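Long-range contacts in peptidase S15/CocE/NonD (Thaumarchaeota archaeon SCGC AB-539-E09, PDB 4PF1), which probably acts as a serine aminopeptidase of the S15 (X-Pro dipeptidyl-peptidase) family, cleaving peptides near their N terminus with an alpha/beta-hydrolase catalytic domain: residues A[44-49]-A[111-116]; A[64-69]-A[102-107]. One frame throughout, in Å; residues are numbered along the deposited sequence.

Contact 1: residues A[44-49]-A[111-116]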
ATOM      1  N   GLY A  44     -31.009 -24.777 -36.378  1.00 22.12           N
ATOM      2  CA  GLY A  44     -29.836 -24.649 -37.239  1.00 22.14           C
ATOM      3  C   GLY A  44     -28.805 -23.633 -36.780  1.00 25.30           C
ATOM      4  O   GLY A  44     -27.665 -23.655 -37.250  1.00 25.22           O
ATOM      5  N   VAL A  45     -29.198 -22.730 -35.863  1.00 21.03           N
ATOM      6  CA  VAL A  45     -28.319 -21.691 -35.307  1.00 19.96           C
ATOM      7  C   VAL A  45     -27.212 -22.364 -34.461  1.00 22.74           C
ATOM      8  O   VAL A  45     -27.511 -23.236 -33.648  1.00 22.17           O
ATOM      9  CB  VAL A  45     -29.144 -20.652 -34.506  1.00 23.43           C
ATOM     10  CG1 VAL A  45     -28.246 -19.649 -33.794  1.00 22.64           C
ATOM     11  CG2 VAL A  45     -30.137 -19.932 -35.416  1.00 23.68           C
ATOM     12  N   LYS A  46     -25.934 -21.997 -34.700  1.00 18.63           N
ATOM     13  CA  LYS A  46     -24.791 -22.621 -34.024  1.00 17.82           C
ATOM     14  C   LYS A  46     -24.284 -21.802 -32.827  1.00 21.24           C
ATOM     15  O   LYS A  46     -24.100 -20.586 -32.941  1.00 21.05           O
ATOM     16  CB  LYS A  46     -23.640 -22.871 -35.015  1.00 19.78           C
ATOM     17  CG  LYS A  46     -23.974 -23.886 -36.101  1.00 27.13           C
ATOM     18  CD  LYS A  46     -22.774 -24.163 -36.994  1.00 33.44           C
ATOM     19  CE  LYS A  46     -23.177 -24.505 -38.406  1.00 43.33           C
ATOM     20  NZ  LYS A  46     -23.548 -23.290 -39.184  1.00 53.16           N
ATOM     21  N   LEU A  47     -24.026 -22.487 -31.690  1.00 16.88           N
ATOM     22  CA  LEU A  47     -23.510 -21.860 -30.469  1.00 15.73           C
ATOM     23  C   LEU A  47     -22.043 -22.220 -30.246  1.00 18.32           C
ATOM     24  O   LEU A  47     -21.673 -23.396 -30.341  1.00 18.08           O
ATOM     25  CB  LEU A  47     -24.338 -22.258 -29.219  1.00 15.69           C
ATOM     26  CG  LEU A  47     -25.860 -21.967 -29.220  1.00 20.83           C
ATOM     27  CD1 LEU A  47     -26.437 -22.146 -27.828  1.00 20.85           C
ATOM     28  CD2 LEU A  47     -26.176 -20.558 -29.722  1.00 22.58           C
ATOM     29  N   ASN A  48     -21.211 -21.207 -29.932  1.00 13.26           N
ATOM     30  CA  ASN A  48     -19.788 -21.396 -29.679  1.00 12.53           C
ATOM     31  C   ASN A  48     -19.584 -22.101 -28.338  1.00 16.12           C
ATOM     32  O   ASN A  48     -20.013 -21.591 -27.300  1.00 15.09           O
ATOM     33  CB  ASN A  48     -19.050 -20.060 -29.723  1.00 11.24           C
ATOM     34  CG  ASN A  48     -17.552 -20.190 -29.703  1.00 25.64           C
ATOM     35  OD1 ASN A  48     -16.973 -21.123 -30.277  1.00 18.01           O
ATOM     36  ND2 ASN A  48     -16.890 -19.248 -29.049  1.00 15.63           N
ATOM     37  N   THR A  49     -18.979 -23.302 -28.371  1.00 12.64           N
ATOM     38  CA  THR A  49     -18.817 -24.134 -27.183  1.00 12.52           C
ATOM     39  C   THR A  49     -17.344 -24.497 -26.955  1.00 16.71           C
ATOM     40  O   THR A  49     -16.706 -25.100 -27.819  1.00 16.31           O
ATOM     41  CB  THR A  49     -19.709 -25.379 -27.307  1.00 19.57           C
ATOM     42  OG1 THR A  49     -20.988 -24.988 -27.816  1.00 19.51           O
ATOM     43  CG2 THR A  49     -19.887 -26.102 -25.991  1.00 16.49           C
ATOM     44  N   GLY A 111     -19.047 -15.407 -29.890  1.00 15.86           N
ATOM     45  CA  GLY A 111     -18.784 -16.433 -30.894  1.00 15.97           C
ATOM     46  C   GLY A 111     -20.005 -17.139 -31.444  1.00 19.36           C
ATOM     47  O   GLY A 111     -19.907 -17.832 -32.461  1.00 19.36           O
ATOM     48  N   SER A 112     -21.159 -17.002 -30.762  1.00 14.87           N
ATOM     49  CA  SER A 112     -22.395 -17.677 -31.159  1.00 14.41           C
ATOM     50  C   SER A 112     -23.200 -16.885 -32.179  1.00 18.06           C
ATOM     51  O   SER A 112     -23.135 -15.653 -32.216  1.00 17.15           O
ATOM     52  CB  SER A 112     -23.268 -17.959 -29.941  1.00 16.16           C
ATOM     53  OG  SER A 112     -22.705 -18.968 -29.125  1.00 18.75           O
ATOM     54  N   GLU A 113     -23.985 -17.612 -32.990  1.00 14.78           N
ATOM     55  CA  GLU A 113     -24.891 -17.051 -33.988  1.00 14.75           C
ATOM     56  C   GLU A 113     -26.231 -16.711 -33.335  1.00 18.72           C
ATOM     57  O   GLU A 113     -26.420 -16.952 -32.136  1.00 17.35           O
ATOM     58  CB  GLU A 113     -25.107 -18.058 -35.137  1.00 16.43           C
ATOM     59  CG  GLU A 113     -23.889 -18.280 -36.013  1.00 23.53           C
ATOM     60  CD  GLU A 113     -24.005 -19.432 -36.994  1.00 38.59           C
ATOM     61  OE1 GLU A 113     -25.025 -20.158 -36.958  1.00 23.63           O
ATOM     62  OE2 GLU A 113     -23.067 -19.608 -37.803  1.00 34.52           O
ATOM     63  N   GLY A 114     -27.159 -16.198 -34.138  1.00 16.36           N
ATOM     64  CA  GLY A 114     -28.507 -15.872 -33.696  1.00 16.41           C
ATOM     65  C   GLY A 114     -28.658 -14.486 -33.115  1.00 20.62           C
ATOM     66  O   GLY A 114     -27.692 -13.714 -33.051  1.00 19.74           O
ATOM     67  N   GLY A 115     -29.889 -14.172 -32.720  1.00 17.34           N
ATOM     68  CA  GLY A 115     -30.237 -12.898 -32.110  1.00 17.08           C
ATOM     69  C   GLY A 115     -30.084 -12.931 -30.607  1.00 20.31           C
ATOM     70  O   GLY A 115     -30.177 -14.000 -29.989  1.00 19.75           O
ATOM     71  N   TYR A 116     -29.829 -11.766 -30.000  1.00 16.15           N
ATOM     72  CA  TYR A 116     -29.654 -11.722 -28.560  1.00 15.08           C
ATOM     73  C   TYR A 116     -30.790 -10.977 -27.876  1.00 20.41           C
ATOM     74  O   TYR A 116     -31.025  -9.799 -28.146  1.00 19.32           O
ATOM     75  CB  TYR A 116     -28.290 -11.122 -28.171  1.00 14.88           C
ATOM     76  CG  TYR A 116     -28.081 -11.037 -26.673  1.00 14.27           C
ATOM     77  CD1 TYR A 116     -27.986 -12.187 -25.897  1.00 15.43           C
ATOM     78  CD2 TYR A 116     -28.055  -9.807 -26.024  1.00 14.57           C
ATOM     79  CE1 TYR A 116     -27.842 -12.116 -24.513  1.00 14.88           C
ATOM     80  CE2 TYR A 116     -27.905  -9.723 -24.639  1.00 14.88           C
ATOM     81  CZ  TYR A 116     -27.792 -10.882 -23.889  1.00 18.86           C
ATOM     82  OH  TYR A 116     -27.645 -10.813 -22.528  1.00 15.91           O
TER
HETATM   83  O   HOH W   1     -25.992 -21.853 -38.809  1.00 26.71           O
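S112 and N48 make the tight end of this contact. The hydroxyl OG of S112 accepts the backbone N-H of N48 at 2.8 Å from N48 N, with an angle of 153° at the hydrogen, and it also hydrogen-bonds the carbonyl O of D105. Because S112 OG lies anti to its own carbonyl carbon (chi1 -70°), it sits against strand 46-49, 3.3 Å from L47 CA. Next to it, N48 CB packs on the backbone of G111, 3.5 Å from its carbonyl C, while N48 ND2 reaches past to E72 and D105.

One residue further, E113 N donates to K46 O over 3.0 Å, almost straight at 171°. These bonds fasten the loop that follows strand 100-105 to the start of strand 46-54, close to one edge of the central alpha/beta-hydrolase sheet; the two segments run roughly antiparallel, though 111-116 has no regular secondary structure.

Toward the partly exposed end the packing gives way to polar reach. The extended E113 side chain lies alongside K46, pointing the same way, and E113 OE1 takes K46 N at 3.1 Å from above the carboxylate plane. K46 NZ approaches E113 OE2 only as a long salt bridge, whereas a water joins K46 NZ, E113 OE1 and G44 O. At the backbone end of E113, V45 CG1 meets E113 C and G114 N, each at 3.6 Å.

Contact 2: residues A[64-69]-A[102-107]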
ATOM      1  N   LEU A  64     -21.076 -27.779 -16.973  1.00 16.25           N
ATOM      2  CA  LEU A  64     -21.452 -26.808 -18.002  1.00 15.51           C
ATOM      3  C   LEU A  64     -21.819 -25.433 -17.434  1.00 18.44           C
ATOM      4  O   LEU A  64     -22.568 -25.332 -16.465  1.00 17.29           O
ATOM      5  CB  LEU A  64     -22.643 -27.371 -18.832  1.00 15.67           C
ATOM      6  CG  LEU A  64     -23.323 -26.435 -19.865  1.00 19.87           C
ATOM      7  CD1 LEU A  64     -22.388 -26.094 -21.021  1.00 19.73           C
ATOM      8  CD2 LEU A  64     -24.600 -27.048 -20.394  1.00 22.32           C
ATOM      9  N   THR A  65     -21.326 -24.373 -18.096  1.00 15.28           N
ATOM     10  CA  THR A  65     -21.646 -22.988 -17.768  1.00 14.77           C
ATOM     11  C   THR A  65     -21.975 -22.255 -19.074  1.00 18.40           C
ATOM     12  O   THR A  65     -21.195 -22.308 -20.023  1.00 17.55           O
ATOM     13  CB  THR A  65     -20.513 -22.328 -16.969  1.00 20.05           C
ATOM     14  OG1 THR A  65     -20.191 -23.151 -15.842  1.00 19.51           O
ATOM     15  CG2 THR A  65     -20.881 -20.922 -16.491  1.00 17.17           C
ATOM     16  N   ARG A  66     -23.153 -21.622 -19.131  1.00 15.09           N
ATOM     17  CA  ARG A  66     -23.625 -20.904 -20.317  1.00 15.13           C
ATOM     18  C   ARG A  66     -23.573 -19.408 -20.016  1.00 18.89           C
ATOM     19  O   ARG A  66     -24.209 -18.946 -19.066  1.00 18.22           O
ATOM     20  CB  ARG A  66     -25.031 -21.394 -20.711  1.00 15.34           C
ATOM     21  CG  ARG A  66     -25.094 -22.932 -20.850  1.00 19.21           C
ATOM     22  CD  ARG A  66     -26.380 -23.449 -21.463  1.00 18.55           C
ATOM     23  NE  ARG A  66     -26.538 -23.001 -22.845  1.00 22.31           N
ATOM     24  CZ  ARG A  66     -27.396 -22.064 -23.231  1.00 31.64           C
ATOM     25  NH1 ARG A  66     -27.450 -21.688 -24.497  1.00 19.00           N
ATOM     26  NH2 ARG A  66     -28.206 -21.492 -22.347  1.00 19.21           N
ATOM     27  N   THR A  67     -22.733 -18.669 -20.768  1.00 15.71           N
ATOM     28  CA  THR A  67     -22.403 -17.279 -20.458  1.00 15.30           C
ATOM     29  C   THR A  67     -22.610 -16.259 -21.602  1.00 18.92           C
ATOM     30  O   THR A  67     -22.238 -16.528 -22.745  1.00 18.39           O
ATOM     31  CB  THR A  67     -20.905 -17.219 -20.004  1.00 22.85           C
ATOM     32  OG1 THR A  67     -20.547 -15.886 -19.638  1.00 21.37           O
ATOM     33  CG2 THR A  67     -19.923 -17.750 -21.065  1.00 21.16           C
ATOM     34  N   PRO A  68     -23.032 -15.012 -21.263  1.00 15.91           N
ATOM     35  CA  PRO A  68     -23.030 -13.941 -22.270  1.00 15.77           C
ATOM     36  C   PRO A  68     -21.740 -13.092 -22.147  1.00 17.92           C
ATOM     37  O   PRO A  68     -21.697 -11.968 -22.650  1.00 17.31           O
ATOM     38  CB  PRO A  68     -24.258 -13.126 -21.876  1.00 17.57           C
ATOM     39  CG  PRO A  68     -24.273 -13.231 -20.342  1.00 21.59           C
ATOM     40  CD  PRO A  68     -23.513 -14.499 -19.958  1.00 16.99           C
ATOM     41  N   TYR A  69     -20.705 -13.615 -21.424  1.00 13.64           N
ATOM     42  CA  TYR A  69     -19.479 -12.864 -21.120  1.00 12.76           C
ATOM     43  C   TYR A  69     -18.200 -13.462 -21.730  1.00 18.19           C
ATOM     44  O   TYR A  69     -17.143 -13.417 -21.091  1.00 18.13           O
ATOM     45  CB  TYR A  69     -19.303 -12.704 -19.591  1.00 12.82           C
ATOM     46  CG  TYR A  69     -20.515 -12.132 -18.886  1.00 13.37           C
ATOM     47  CD1 TYR A  69     -21.025 -10.883 -19.233  1.00 15.15           C
ATOM     48  CD2 TYR A  69     -21.133 -12.823 -17.848  1.00 13.57           C
ATOM     49  CE1 TYR A  69     -22.145 -10.357 -18.596  1.00 15.67           C
ATOM     50  CE2 TYR A  69     -22.258 -12.308 -17.206  1.00 13.85           C
ATOM     51  CZ  TYR A  69     -22.757 -11.071 -17.579  1.00 19.23           C
ATOM     52  OH  TYR A  69     -23.861 -10.553 -16.949  1.00 15.85           O
ATOM     53  N   VAL A 102     -16.945 -27.166 -19.491  1.00 14.28           N
ATOM     54  CA  VAL A 102     -17.498 -26.640 -20.737  1.00 13.99           C
ATOM     55  C   VAL A 102     -18.110 -25.248 -20.527  1.00 17.10           C
ATOM     56  O   VAL A 102     -18.961 -25.067 -19.654  1.00 15.99           O
ATOM     57  CB  VAL A 102     -18.539 -27.623 -21.357  1.00 17.99           C
ATOM     58  CG1 VAL A 102     -19.150 -27.052 -22.627  1.00 17.87           C
ATOM     59  CG2 VAL A 102     -17.920 -28.991 -21.633  1.00 18.04           C
ATOM     60  N   TYR A 103     -17.698 -24.283 -21.367  1.00 13.44           N
ATOM     61  CA  TYR A 103     -18.244 -22.926 -21.386  1.00 12.69           C
ATOM     62  C   TYR A 103     -18.806 -22.642 -22.756  1.00 16.06           C
ATOM     63  O   TYR A 103     -18.123 -22.861 -23.763  1.00 15.68           O
ATOM     64  CB  TYR A 103     -17.186 -21.882 -20.996  1.00 13.18           C
ATOM     65  CG  TYR A 103     -17.112 -21.644 -19.506  1.00 14.05           C
ATOM     66  CD1 TYR A 103     -16.552 -22.594 -18.655  1.00 15.63           C
ATOM     67  CD2 TYR A 103     -17.627 -20.482 -18.939  1.00 14.29           C
ATOM     68  CE1 TYR A 103     -16.517 -22.399 -17.277  1.00 15.62           C
ATOM     69  CE2 TYR A 103     -17.574 -20.263 -17.564  1.00 14.66           C
ATOM     70  CZ  TYR A 103     -17.023 -21.228 -16.737  1.00 19.42           C
ATOM     71  OH  TYR A 103     -16.989 -21.037 -15.381  1.00 16.39           O
ATOM     72  N   GLN A 104     -20.062 -22.198 -22.814  1.00 12.23           N
ATOM     73  CA  GLN A 104     -20.712 -21.938 -24.088  1.00 12.05           C
ATOM     74  C   GLN A 104     -21.221 -20.514 -24.165  1.00 16.58           C
ATOM     75  O   GLN A 104     -21.841 -20.030 -23.214  1.00 16.11           O
ATOM     76  CB  GLN A 104     -21.872 -22.933 -24.308  1.00 13.23           C
ATOM     77  CG  GLN A 104     -22.610 -22.749 -25.639  1.00 19.78           C
ATOM     78  CD  GLN A 104     -23.817 -23.637 -25.747  1.00 31.07           C
ATOM     79  OE1 GLN A 104     -24.828 -23.441 -25.061  1.00 25.29           O
ATOM     80  NE2 GLN A 104     -23.754 -24.604 -26.644  1.00 18.76           N
ATOM     81  N   ASP A 105     -20.994 -19.848 -25.316  1.00 13.54           N
ATOM     82  CA  ASP A 105     -21.555 -18.522 -25.555  1.00 13.43           C
ATOM     83  C   ASP A 105     -23.050 -18.685 -25.775  1.00 18.12           C
ATOM     84  O   ASP A 105     -23.457 -19.509 -26.604  1.00 18.13           O
ATOM     85  CB  ASP A 105     -20.903 -17.844 -26.781  1.00 15.09           C
ATOM     86  CG  ASP A 105     -19.472 -17.361 -26.601  1.00 21.63           C
ATOM     87  OD1 ASP A 105     -19.160 -16.813 -25.518  1.00 21.01           O
ATOM     88  OD2 ASP A 105     -18.694 -17.440 -27.576  1.00 23.03           O
ATOM     89  N   VAL A 106     -23.879 -17.958 -25.001  1.00 14.88           N
ATOM     90  CA  VAL A 106     -25.335 -18.020 -25.174  1.00 14.98           C
ATOM     91  C   VAL A 106     -25.695 -17.451 -26.554  1.00 18.43           C
ATOM     92  O   VAL A 106     -24.897 -16.710 -27.141  1.00 17.34           O
ATOM     93  CB  VAL A 106     -26.129 -17.310 -24.039  1.00 18.96           C
ATOM     94  CG1 VAL A 106     -25.874 -17.966 -22.683  1.00 18.66           C
ATOM     95  CG2 VAL A 106     -25.831 -15.812 -23.993  1.00 18.61           C
ATOM     96  N   ARG A 107     -26.883 -17.803 -27.070  1.00 15.64           N
ATOM     97  CA  ARG A 107     -27.378 -17.340 -28.367  1.00 15.83           C
ATOM     98  C   ARG A 107     -27.242 -15.816 -28.510  1.00 20.49           C
ATOM     99  O   ARG A 107     -27.587 -15.069 -27.588  1.00 20.63           O
ATOM    100  CB  ARG A 107     -28.847 -17.768 -28.548  1.00 15.96           C
ATOM    101  CG  ARG A 107     -29.413 -17.551 -29.947  1.00 20.56           C
ATOM    102  CD  ARG A 107     -30.874 -17.959 -30.014  1.00 24.94           C
ATOM    103  NE  ARG A 107     -31.038 -19.417 -30.015  1.00 25.45           N
ATOM    104  CZ  ARG A 107     -31.326 -20.135 -31.095  1.00 30.44           C
ATOM    105  NH1 ARG A 107     -31.453 -21.453 -31.009  1.00 13.14           N
ATOM    106  NH2 ARG A 107     -31.507 -19.540 -32.266  1.00 16.14           N
TER
HETATM  107  O   HOH W   2     -28.812 -19.724 -25.820  1.00 12.33           O
HETATM  108  O   HOH W   3     -20.780 -15.257 -24.421  1.00 13.40           O
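R66 and Q104 lie side by side on two neighbouring parallel strands, 64-67 and 102-105, in the central sheet of the alpha/beta-hydrolase fold. The pairing is in register from L64 with V102 to T67 with D105, the axes being 4.8 Å apart at closest approach with an angle of 22° between them. T65 N to V102 O, Q104 N to T65 O and T67 N to Q104 O form the parallel ladder, and V106 N to T67 O carries it past the end of strand 102-105.

The R66 side chain can be followed outward on the face it shares with L64, V102 and Q104. R66 CB lies 4.0 Å from V106 CG1, and R66 CD comes within 3.9 Å of Q104 OE1. A bend at chi3 then turns the guanidinium beside the amide of Q104, the two planes being 87° apart. R66 NE donates to Q104 OE1 over 2.8 Å, with the oxygen close to the guanidinium plane; R66 NH1 adds a weak bond to the same oxygen and a firmer one to a water that also accepts from R107 N. V106 CG1 lies over one face of the group, toward its rim, and Q104 NE2 is held separately by T140 of helix 133-147.

On the other face of the sheet, the Y103 ring lies against T65 in a CH-pi contact, while its OH hydrogen-bonds N91. T65 CB stands 3.7 Å from the centroid of the Y103 ring, 17° off the normal, and T67 CG2 approaches the ring edge, 4.2 Å from Y103 CD2.

From the N terminus, the chain passes through 44-49 on strand 46-54, then 64-69 on strand 60-67, returns at 102-107 on strand 100-105 and continues into 111-116. Contact 2 closes the inner loop, which includes helices 71-74, 83-86 and 92-96; contact 1 closes the outer one, so the second is nested inside the first. Strand 100-105 lies between the other two in the sheet, making contact 2 its pairing on one side. On its other side, N48 O lies 2.8 Å from D105 N, a probable hydrogen bond joining the contacts. Contact 1 returns the chain just beyond strand 100-105 to the beginning of strand 46-54.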